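Local coordinates for protein chitinase A (Pteris ryukyuensis, PDB 5YLG) that is a plant chitinase, probably hydrolysing chitin through a glycosyl hydrolase family 18 domain, whose LysM domain, the piece described here, probably binds chitin chains, at residues D11-I16 / N37-G42; S25-E28 / G33-C36. All coordinates share one frame; numbering follows the deposited sequence.

Interaction 1. Residues D11-I16 / N37-G42. With ZN (zinc ion), chain F; EDO (1,2-ethanediol), chain G.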
ATOM      1  N   ASP A  11       5.531  -2.484  -7.543  1.00 11.72           N
ATOM      2  CA  ASP A  11       5.104  -2.555  -6.173  1.00 11.06           C
ATOM      3  C   ASP A  11       3.781  -3.353  -6.044  1.00 11.06           C
ATOM      4  O   ASP A  11       2.882  -3.318  -6.874  1.00 12.43           O
ATOM      5  CB  ASP A  11       4.833  -1.115  -5.621  1.00 11.71           C
ATOM      6  CG  ASP A  11       6.076  -0.380  -5.210  1.00 14.39           C
ATOM      7  OD1 ASP A  11       7.169  -1.018  -5.008  1.00 14.46           O
ATOM      8  OD2 ASP A  11       5.964   0.845  -5.025  1.00 12.95           O
ATOM      9  N   THR A  12       3.686  -3.996  -4.917  1.00 10.56           N
ATOM     10  CA  THR A  12       2.395  -4.682  -4.564  1.00 10.18           C
ATOM     11  C   THR A  12       2.059  -4.250  -3.131  1.00 10.26           C
ATOM     12  O   THR A  12       2.916  -3.902  -2.309  1.00 10.23           O
ATOM     13  CB  THR A  12       2.443  -6.191  -4.604  1.00 11.97           C
ATOM     14  OG1 THR A  12       3.371  -6.669  -3.641  1.00 14.09           O
ATOM     15  CG2 THR A  12       2.906  -6.672  -5.975  1.00 13.45           C
ATOM     16  N   CYS A  13       0.768  -4.348  -2.769  1.00  9.68           N
ATOM     17  CA  CYS A  13       0.397  -4.097  -1.379  1.00  9.35           C
ATOM     18  C   CYS A  13       1.008  -5.050  -0.432  1.00  9.01           C
ATOM     19  O   CYS A  13       1.430  -4.657   0.662  1.00  9.44           O
ATOM     20  CB  CYS A  13      -1.147  -4.183  -1.263  1.00  9.68           C
ATOM     21  SG  CYS A  13      -2.072  -2.975  -2.211  1.00 11.73           S
ATOM     22  N   TYR A  14       1.120  -6.345  -0.795  1.00  9.97           N
ATOM     23  CA  TYR A  14       1.772  -7.315   0.052  1.00 10.05           C
ATOM     24  C   TYR A  14       3.239  -6.925   0.301  1.00 11.12           C
ATOM     25  O   TYR A  14       3.693  -6.919   1.433  1.00 11.42           O
ATOM     26  CB  TYR A  14       1.767  -8.706  -0.590  1.00 13.06           C
ATOM     27  CG  TYR A  14       2.479  -9.720   0.141  1.00 16.90           C
ATOM     28  CD1 TYR A  14       2.078 -10.170   1.377  1.00 19.24           C
ATOM     29  CD2 TYR A  14       3.650 -10.223  -0.396  1.00 19.85           C
ATOM     30  CE1 TYR A  14       2.775 -11.158   2.049  1.00 25.62           C
ATOM     31  CE2 TYR A  14       4.353 -11.212   0.274  1.00 23.21           C
ATOM     32  CZ  TYR A  14       3.897 -11.657   1.471  1.00 25.52           C
ATOM     33  OH  TYR A  14       4.589 -12.623   2.155  1.00 34.19           O
ATOM     34  N   ALA A  15       3.939  -6.566  -0.777  1.00 11.77           N
ATOM     35  CA  ALA A  15       5.354  -6.303  -0.585  1.00 11.75           C
ATOM     36  C   ALA A  15       5.617  -5.053   0.167  1.00 11.62           C
ATOM     37  O   ALA A  15       6.523  -4.968   1.036  1.00 12.29           O
ATOM     38  CB  ALA A  15       6.030  -6.246  -1.941  1.00 11.80           C
ATOM     39  N   ILE A  16       4.793  -4.003   0.009  1.00 10.81           N
ATOM     40  CA  ILE A  16       4.861  -2.790   0.805  1.00 11.38           C
ATOM     41  C   ILE A  16       4.652  -3.118   2.276  1.00 11.26           C
ATOM     42  O   ILE A  16       5.386  -2.636   3.191  1.00 13.92           O
ATOM     43  CB  ILE A  16       3.807  -1.782   0.350  1.00 11.98           C
ATOM     44  CG1 ILE A  16       4.209  -1.195  -1.036  1.00 11.13           C
ATOM     45  CG2 ILE A  16       3.580  -0.703   1.344  1.00 13.71           C
ATOM     46  CD1 ILE A  16       3.100  -0.492  -1.737  1.00 13.72           C
ATOM     47  N   ASN A  37      -5.267  -5.046  -6.683  1.00  9.00           N
ATOM     48  CA  ASN A  37      -4.932  -5.686  -7.964  1.00  9.41           C
ATOM     49  C   ASN A  37      -4.893  -4.720  -9.111  1.00 10.31           C
ATOM     50  O   ASN A  37      -4.773  -5.083 -10.286  1.00  9.60           O
ATOM     51  CB  ASN A  37      -5.787  -6.927  -8.295  1.00 10.51           C
ATOM     52  CG  ASN A  37      -7.203  -6.607  -8.617  1.00 11.98           C
ATOM     53  OD1 ASN A  37      -7.703  -5.477  -8.866  1.00  9.83           O
ATOM     54  ND2 ASN A  37      -7.962  -7.704  -8.726  1.00 14.25           N
ATOM     55  N   ASN A  38      -5.046  -3.410  -8.833  1.00  9.39           N
ATOM     56  CA  ASN A  38      -5.162  -2.397  -9.908  1.00  9.95           C
ATOM     57  C   ASN A  38      -4.447  -1.094  -9.450  1.00 10.12           C
ATOM     58  O   ASN A  38      -4.947  -0.038  -9.678  1.00 11.58           O
ATOM     59  CB  ASN A  38      -6.647  -2.125 -10.292  1.00 11.79           C
ATOM     60  CG  ASN A  38      -6.764  -1.311 -11.539  1.00 12.09           C
ATOM     61  OD1 ASN A  38      -5.961  -1.495 -12.447  1.00 12.61           O
ATOM     62  ND2 ASN A  38      -7.773  -0.478 -11.607  1.00 15.66           N
ATOM     63  N   LEU A  39      -3.288  -1.298  -8.832  1.00 10.30           N
ATOM     64  CA  LEU A  39      -2.469  -0.137  -8.365  1.00 10.42           C
ATOM     65  C   LEU A  39      -1.942   0.589  -9.600  1.00 11.88           C
ATOM     66  O   LEU A  39      -1.665  -0.017 -10.580  1.00 13.21           O
ATOM     67  CB  LEU A  39      -1.335  -0.581  -7.499  1.00 12.23           C
ATOM     68  CG  LEU A  39      -1.663  -1.276  -6.158  1.00 12.94           C
ATOM     69  CD1 LEU A  39      -0.335  -1.681  -5.529  1.00 14.95           C
ATOM     70  CD2 LEU A  39      -2.516  -0.332  -5.331  1.00 13.51           C
ATOM     71  N   GLN A  40      -1.854   1.905  -9.458  1.00 13.92           N
ATOM     72  CA  GLN A  40      -1.353   2.784 -10.565  1.00 15.81           C
ATOM     73  C   GLN A  40      -0.012   3.342 -10.108  1.00 14.05           C
ATOM     74  O   GLN A  40       0.142   3.722  -8.979  1.00 13.58           O
ATOM     75  CB  GLN A  40      -2.307   3.945 -10.816  1.00 17.63           C
ATOM     76  CG  GLN A  40      -3.796   3.562 -11.022  1.00 21.32           C
ATOM     77  CD  GLN A  40      -3.984   2.799 -12.305  1.00 27.82           C
ATOM     78  OE1 GLN A  40      -3.565   3.257 -13.383  1.00 31.73           O
ATOM     79  NE2 GLN A  40      -4.512   1.568 -12.204  1.00 24.96           N
ATOM     80  N   ILE A  41       0.955   3.435 -11.014  1.00 14.69           N
ATOM     81  CA  ILE A  41       2.214   4.122 -10.690  1.00 16.75           C
ATOM     82  C   ILE A  41       1.849   5.549 -10.403  1.00 12.99           C
ATOM     83  O   ILE A  41       1.094   6.183 -11.101  1.00 12.48           O
ATOM     84  CB  ILE A  41       3.223   4.031 -11.865  1.00 19.04           C
ATOM     85  CG1 ILE A  41       3.773   2.589 -11.948  1.00 22.57           C
ATOM     86  CG2 ILE A  41       4.337   5.068 -11.629  1.00 17.98           C
ATOM     87  CD1 ILE A  41       4.430   2.244 -13.268  1.00 27.74           C
ATOM     88  N   GLY A  42       2.349   6.078  -9.273  1.00 11.50           N
ATOM     89  CA  GLY A  42       1.984   7.423  -8.790  1.00 13.00           C
ATOM     90  C   GLY A  42       0.898   7.464  -7.783  1.00 13.36           C
ATOM     91  O   GLY A  42       0.650   8.478  -7.173  1.00 13.64           O
TER
HETATM   92 ZN    ZN F 102      -9.426  -4.836  -8.929  1.00 11.32          ZN
HETATM   93  C1  EDO G 103       2.415  -1.403  -9.832  1.00 24.78           C
HETATM   94  O1  EDO G 103       2.703  -2.816  -9.497  1.00 28.49           O
HETATM   95  C2  EDO G 103       2.563  -1.115 -11.320  1.00 28.39           C
HETATM   96  O2  EDO G 103       3.810  -1.622 -11.689  1.00 26.44           O
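Leu39 CD1 comes obliquely to the oxygen end of the flat peptide group joining Asp11 to Thr12, out of its plane and beyond the oxygen, 3.9 Å from Asp11 O. A 1,2-ethanediol, probably from the crystallisation liquor, reaches this carbonyl from a different direction, its O1 donating a hydrogen bond of 2.7 Å to Asp11 O. The diol is also bonded to Gly10 N, and its carbon C2 rests on Ile41 CG1. Two further flat groups lie within residues 37-42. The amide of Gln40 gives NE2 to Asn38 O at 3.0 Å, a bond close to the Gln40 amide plane but 55° out of the carbonyl plane of its acceptor, and so off the lone pairs. The Asn37 amide turns its oxygen outward, where OD1 binds a zinc ion that Asp35 also holds.

Apolar contact across the two segments converges on Leu39. With chi1 at -63° its CG lies beside the backbone N, and the extended second torsion carries CD1 away from CA toward Cys13. Both methyls then rest on the sulfur, CD1 at 4.0 Å and CD2 at 4.1 Å from Cys13 SG. No hydrogen bond crosses between the segments.

Thr12 organises the turn at this point as an N-cap: its OG1 accepts from Ala15 N at 2.9 Å, and its carbonyl oxygen takes Ile16 N in the first helical turn. Asp11 OD2 is held by Tyr5 OH and Lys8 N.

Leu39, in the loop ahead of strand 44-46, is thereby set against the start of helix 13-20. Ile7 packs on both Leu39 and Ile16, while Cys13 also meets Phe27 on helix 24-29.

Interaction 2. Residues S25-E28 / G33-C36. With ZN (zinc ion), chain H; ZN (zinc ion), chain E; ZN (zinc ion), chain F.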
ATOM      1  N   SER A  25      -3.779  -6.623   6.218  1.00  8.62           N
ATOM      2  CA  SER A  25      -5.071  -6.173   6.705  1.00  9.00           C
ATOM      3  C   SER A  25      -4.998  -4.794   7.396  1.00  8.78           C
ATOM      4  O   SER A  25      -5.861  -3.966   7.149  1.00  9.87           O
ATOM      5  CB  SER A  25      -5.691  -7.219   7.597  1.00  9.96           C
ATOM      6  OG  SER A  25      -4.708  -7.807   8.473  1.00  9.79           O
ATOM      7  N   ASP A  26      -3.938  -4.528   8.148  1.00  8.46           N
ATOM      8  CA  ASP A  26      -3.811  -3.227   8.737  1.00  8.86           C
ATOM      9  C   ASP A  26      -3.651  -2.191   7.619  1.00  9.28           C
ATOM     10  O   ASP A  26      -4.275  -1.120   7.626  1.00  8.49           O
ATOM     11  CB  ASP A  26      -2.706  -3.235   9.695  1.00 10.94           C
ATOM     12  CG  ASP A  26      -3.097  -3.870  11.048  1.00 10.03           C
ATOM     13  OD1 ASP A  26      -4.252  -4.241  11.225  1.00 11.74           O
ATOM     14  OD2 ASP A  26      -2.231  -4.108  11.868  1.00 11.53           O
ATOM     15  N   PHE A  27      -2.785  -2.479   6.666  1.00  8.62           N
ATOM     16  CA  PHE A  27      -2.607  -1.589   5.539  1.00  8.89           C
ATOM     17  C   PHE A  27      -3.902  -1.301   4.842  1.00  8.00           C
ATOM     18  O   PHE A  27      -4.224  -0.166   4.513  1.00  9.21           O
ATOM     19  CB  PHE A  27      -1.640  -2.246   4.530  1.00  9.58           C
ATOM     20  CG  PHE A  27      -1.407  -1.469   3.286  1.00 10.70           C
ATOM     21  CD1 PHE A  27      -0.472  -0.462   3.195  1.00 11.12           C
ATOM     22  CD2 PHE A  27      -2.131  -1.823   2.158  1.00 12.77           C
ATOM     23  CE1 PHE A  27      -0.308   0.202   1.998  1.00 11.79           C
ATOM     24  CE2 PHE A  27      -1.985  -1.135   0.987  1.00 12.96           C
ATOM     25  CZ  PHE A  27      -1.028  -0.127   0.937  1.00 11.00           C
ATOM     26  N   GLU A  28      -4.705  -2.309   4.592  1.00  9.06           N
ATOM     27  CA  GLU A  28      -5.948  -2.071   3.975  1.00  9.34           C
ATOM     28  C   GLU A  28      -6.875  -1.165   4.794  1.00  9.90           C
ATOM     29  O   GLU A  28      -7.556  -0.301   4.256  1.00 10.48           O
ATOM     30  CB  GLU A  28      -6.636  -3.390   3.687  1.00  9.50           C
ATOM     31  CG  GLU A  28      -5.999  -4.255   2.620  1.00 10.24           C
ATOM     32  CD  GLU A  28      -6.546  -5.687   2.490  1.00 11.74           C
ATOM     33  OE1 GLU A  28      -7.352  -6.145   3.335  1.00  8.22           O
ATOM     34  OE2 GLU A  28      -6.104  -6.317   1.529  1.00 12.45           O
ATOM     35  N   GLY A  33     -10.621   0.923   1.006  1.00 19.88           N
ATOM     36  CA  GLY A  33     -11.055   0.076  -0.123  1.00 19.56           C
ATOM     37  C   GLY A  33     -10.134   0.036  -1.341  1.00 18.08           C
ATOM     38  O   GLY A  33     -10.562  -0.290  -2.470  1.00 23.66           O
ATOM     39  N   ILE A  34      -8.854   0.385  -1.116  1.00 14.91           N
ATOM     40  CA  ILE A  34      -7.795   0.342  -2.168  1.00 12.92           C
ATOM     41  C   ILE A  34      -7.964  -0.887  -3.008  1.00 12.98           C
ATOM     42  O   ILE A  34      -8.266  -1.978  -2.433  1.00 15.93           O
ATOM     43  CB  ILE A  34      -6.378   0.364  -1.444  1.00 12.38           C
ATOM     44  CG1 ILE A  34      -5.272   0.467  -2.479  1.00 13.35           C
ATOM     45  CG2 ILE A  34      -6.196  -0.808  -0.469  1.00 14.53           C
ATOM     46  CD1 ILE A  34      -3.895   0.890  -1.905  1.00 14.13           C
ATOM     47  N   ASP A  35      -7.702  -0.798  -4.327  1.00 10.76           N
ATOM     48  CA  ASP A  35      -7.751  -1.957  -5.162  1.00 10.29           C
ATOM     49  C   ASP A  35      -6.343  -2.439  -5.365  1.00  9.50           C
ATOM     50  O   ASP A  35      -5.617  -1.932  -6.263  1.00 10.12           O
ATOM     51  CB  ASP A  35      -8.451  -1.714  -6.466  1.00  9.87           C
ATOM     52  CG  ASP A  35      -8.721  -2.942  -7.096  1.00  9.92           C
ATOM     53  OD1 ASP A  35      -8.246  -3.986  -6.578  1.00 11.58           O
ATOM     54  OD2 ASP A  35      -9.278  -2.908  -8.213  1.00 11.59           O
ATOM     55  N   CYS A  36      -5.895  -3.383  -4.547  1.00  9.08           N
ATOM     56  CA  CYS A  36      -4.539  -3.874  -4.655  1.00 10.06           C
ATOM     57  C   CYS A  36      -4.265  -4.648  -5.885  1.00 11.48           C
ATOM     58  O   CYS A  36      -3.109  -4.818  -6.291  1.00 11.42           O
ATOM     59  CB  CYS A  36      -4.261  -4.723  -3.442  1.00  9.80           C
ATOM     60  SG  CYS A  36      -4.073  -3.779  -1.924  1.00 13.16           S
TER
HETATM   61 ZN    ZN H 104      -7.596  -7.873   2.733  1.00 10.63          ZN
HETATM   62 ZN    ZN E 101      -2.465  -5.082  13.451  1.00 10.81          ZN
HETATM   63 ZN    ZN F 102      -9.426  -4.836  -8.929  1.00 11.32          ZN
HETATM   64  O   HOH W   1     -10.304  -0.634   3.276  1.00 21.98           O
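Phe27 and Ile34 make the principal apolar contact, their side chains crossing at about a right angle. The Ile34 terminal methyl comes obliquely to the outer rim of the ring, with CD1 at 4.0 Å from Phe27 CE2 and 4.2 Å from Phe27 CZ. CG1 is anti to the backbone N (chi1 -174°) and the second torsion is extended too, and together they carry CD1 to the ring. Cys36 adds a looser contact at the same ring atom: its SG lies at the ring edge, near the ring plane, 4.5 Å from Phe27 CE2. That sulfur is tied to Cys13, so the disulfide flanks the aromatic ring.

Polar linkage depends on water. One molecule donates to Glu28 O at 2.9 Å and accepts from Gly33 N at 2.8 Å, joining the last part of the helix to the loop where no direct hydrogen bond does so.

Metal bonds point outward on both segments. Glu28 grips one zinc ion with both carboxylate oxygens, unequally, OE2 being the longer at 2.5 Å; Asp26 binds a second ion through OD2 at 1.9 Å. Asp35 holds the third, the ion of interaction 1, through OD2 at 2.1 Å, while its OD1 stands farther off.

Phe27 also touches Ser17 of helix 13-20, and both Phe27 and Ile34 reach Val45 of strand 44-46. Burying an aromatic ring between two short helices and a two-stranded antiparallel sheet is consistent with the beta-alpha-alpha-beta fold of LysM domains, supplemented here by disulfides, of which Cys13–Cys36 borders the ring.

Overall arrangement
The contacts are two parts of one apolar interior, their centres about 10 Å apart. Along the chain they are nested: helix 13-20 and helix 24-29 follow each other, and interaction 2 closes a short loop inside the longer one closed by interaction 1. The Cys13–Cys36 disulfide joins them covalently, with SG atoms 2.2 Å apart. Packing continues across the boundary, since Leu39 CD2 lies 3.9 Å from Ile34 CD1 and Ile16 CG2 4.0 Å from Phe27 CE1. One zinc ion is also common to both. In so small a LysM domain, the long loop before strand 44-46 is thus fastened to both helices.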